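Local structure of Abbfa_003403 (Acinetobacter baumannii, 4ZXH) at residues Glu340-Lys345 against Asn351-Ile356. The protein is a four-domain nonribosomal peptide synthetase that probably activates an amino acid, condenses it with an acyl partner and releases the product through its thioesterase domain. Sequence-based numbering, arbitrary orientation.
Sequences EAVSPK and NPLAQI. With PNS (4'-phosphopantetheine), chain B.
The phosphopantetheine tunnel of the condensation domain is lined by Asn351 and Pro352, whose segment, leading into strand 356-360, packs by apolar contact alone against the end of helix 335-342. Leu353 carries the contact, its branched side chain reaching two partners with one methyl: CD2 lies 3.9 Å from Val342 CG1 and 4.0 Å from Pro344 CG. Val342 holds CG1 anti to the backbone N (chi1 176°), which sends this branch to the leucine, while the compact ring of Pro344 meets the leucine side chain at about a right angle. Ser343, the first residue past the helix, turns the chain with positive phi, and rigid Pro344 follows. Pro352 adds a looser touch, its CB 4.4 Å from Pro344 CG; Val339 also backs both prolines and Leu353. Ala354 N bonds Pro352 O (2.7 Å), closing a gamma turn around Leu353, spanned by Gln355 NE2 to Asn351 O (2.9 Å) and Asn351 ND2 to Ala354 O (2.8 Å). The asparagine amide, thus fixed in rotation, can also accept: OD1 takes a bent hydrogen bond from PNS N36, 3.0 Å away. Arg346 NE also hydrogen-bonds the arm, borne on Ser1008 of the carrier domain. A loop hydrogen-bonding the arm's amide is characteristic of a carrier domain docked at the condensation-domain tunnel.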
# COMPACT_ATOMS: atom_id res chain seq x y z
N GLU A 340 -1.36 -20.33 -5.50
CA GLU A 340 -2.69 -20.61 -6.04
C GLU A 340 -3.60 -21.27 -5.00
O GLU A 340 -4.77 -20.91 -4.89
CB GLU A 340 -2.57 -21.47 -7.30
CG GLU A 340 -3.88 -22.05 -7.84
CD GLU A 340 -3.69 -22.86 -9.15
OE1 GLU A 340 -2.57 -22.89 -9.71
OE2 GLU A 340 -4.68 -23.47 -9.61
N ALA A 341 -3.05 -22.19 -4.21
CA ALA A 341 -3.84 -22.96 -3.24
C ALA A 341 -4.15 -22.17 -1.98
O ALA A 341 -5.26 -22.24 -1.47
CB ALA A 341 -3.12 -24.25 -2.87
N VAL A 342 -3.17 -21.45 -1.47
CA VAL A 342 -3.34 -20.65 -0.26
C VAL A 342 -4.25 -19.46 -0.52
O VAL A 342 -5.03 -19.04 0.33
CB VAL A 342 -1.99 -20.14 0.25
CG1 VAL A 342 -2.18 -19.23 1.45
CG2 VAL A 342 -1.08 -21.31 0.57
N SER A 343 -4.12 -18.94 -1.73
CA SER A 343 -4.88 -17.83 -2.26
C SER A 343 -4.85 -16.56 -1.40
O SER A 343 -5.90 -16.04 -1.05
CB SER A 343 -6.33 -18.26 -2.49
OG SER A 343 -7.00 -17.31 -3.31
N PRO A 344 -3.66 -16.03 -1.12
CA PRO A 344 -3.58 -14.80 -0.34
C PRO A 344 -4.16 -13.62 -1.10
O PRO A 344 -4.38 -13.74 -2.30
CB PRO A 344 -2.07 -14.61 -0.12
CG PRO A 344 -1.45 -15.25 -1.35
CD PRO A 344 -2.36 -16.39 -1.74
N LYS A 345 -4.40 -12.51 -0.41
CA LYS A 345 -4.83 -11.29 -1.07
C LYS A 345 -3.70 -10.81 -1.96
O LYS A 345 -2.63 -10.50 -1.46
CB LYS A 345 -5.18 -10.20 -0.07
CG LYS A 345 -5.74 -8.94 -0.72
CD LYS A 345 -5.74 -7.74 0.21
CE LYS A 345 -6.94 -7.74 1.14
NZ LYS A 345 -6.77 -6.63 2.11
N ASN A 351 5.92 -9.41 -2.65
CA ASN A 351 5.86 -10.76 -3.16
C ASN A 351 4.93 -11.59 -2.26
O ASN A 351 5.02 -11.50 -1.04
CB ASN A 351 7.26 -11.37 -3.23
CG ASN A 351 7.23 -12.79 -3.74
OD1 ASN A 351 7.13 -13.02 -4.95
ND2 ASN A 351 7.30 -13.75 -2.83
N PRO A 352 4.02 -12.36 -2.86
CA PRO A 352 3.03 -13.17 -2.13
C PRO A 352 3.66 -14.10 -1.08
O PRO A 352 4.72 -14.64 -1.37
CB PRO A 352 2.38 -14.00 -3.23
CG PRO A 352 2.52 -13.16 -4.45
CD PRO A 352 3.82 -12.42 -4.32
N LEU A 353 3.03 -14.25 0.09
CA LEU A 353 3.43 -15.25 1.11
C LEU A 353 4.77 -15.02 1.83
O LEU A 353 4.86 -15.24 3.04
CB LEU A 353 3.49 -16.65 0.50
CG LEU A 353 2.14 -17.19 0.05
CD1 LEU A 353 2.31 -18.65 -0.33
CD2 LEU A 353 1.07 -17.01 1.14
N ALA A 354 5.80 -14.61 1.10
CA ALA A 354 7.11 -14.36 1.69
C ALA A 354 7.79 -13.14 1.08
O ALA A 354 7.80 -12.96 -0.14
CB ALA A 354 8.01 -15.58 1.54
N GLN A 355 8.38 -12.30 1.93
CA GLN A 355 9.10 -11.13 1.46
C GLN A 355 10.55 -11.12 1.94
O GLN A 355 11.27 -10.16 1.71
CB GLN A 355 8.40 -9.86 1.91
CG GLN A 355 6.95 -9.76 1.45
CD GLN A 355 5.97 -10.43 2.39
OE1 GLN A 355 6.08 -10.31 3.62
NE2 GLN A 355 5.00 -11.14 1.82
N ILE A 356 10.94 -12.19 2.62
CA ILE A 356 12.27 -12.35 3.18
C ILE A 356 12.82 -13.65 2.63
O ILE A 356 12.09 -14.65 2.59
CB ILE A 356 12.27 -12.41 4.73
CG1 ILE A 356 11.37 -11.34 5.33
CG2 ILE A 356 13.71 -12.32 5.28
CD1 ILE A 356 11.78 -9.95 4.99
O23 PNS B . 0.04 -13.84 -7.91
P24 PNS B . 0.11 -15.05 -8.80
O25 PNS B . -0.95 -16.11 -8.65
O27 PNS B . 1.54 -15.73 -8.49
C28 PNS B . 2.74 -14.96 -8.59
C29 PNS B . 3.92 -15.87 -8.30
C30 PNS B . 3.83 -17.01 -9.32
C31 PNS B . 3.81 -16.40 -6.87
C32 PNS B . 5.22 -15.07 -8.43
O33 PNS B . 5.03 -13.82 -7.74
C34 PNS B . 6.40 -15.85 -7.88
O35 PNS B . 6.75 -16.93 -8.36
N36 PNS B . 7.07 -15.34 -6.86
C37 PNS B . 8.21 -16.01 -6.26
C38 PNS B . 9.42 -15.08 -6.39
C39 PNS B . 10.66 -15.90 -6.55
O40 PNS B . 10.65 -16.94 -7.20
N41 PNS B . 11.72 -15.40 -5.93
C42 PNS B . 13.06 -15.93 -5.89
C43 PNS B . 13.68 -15.10 -4.78
S44 PNS B . 13.60 -16.08 -3.27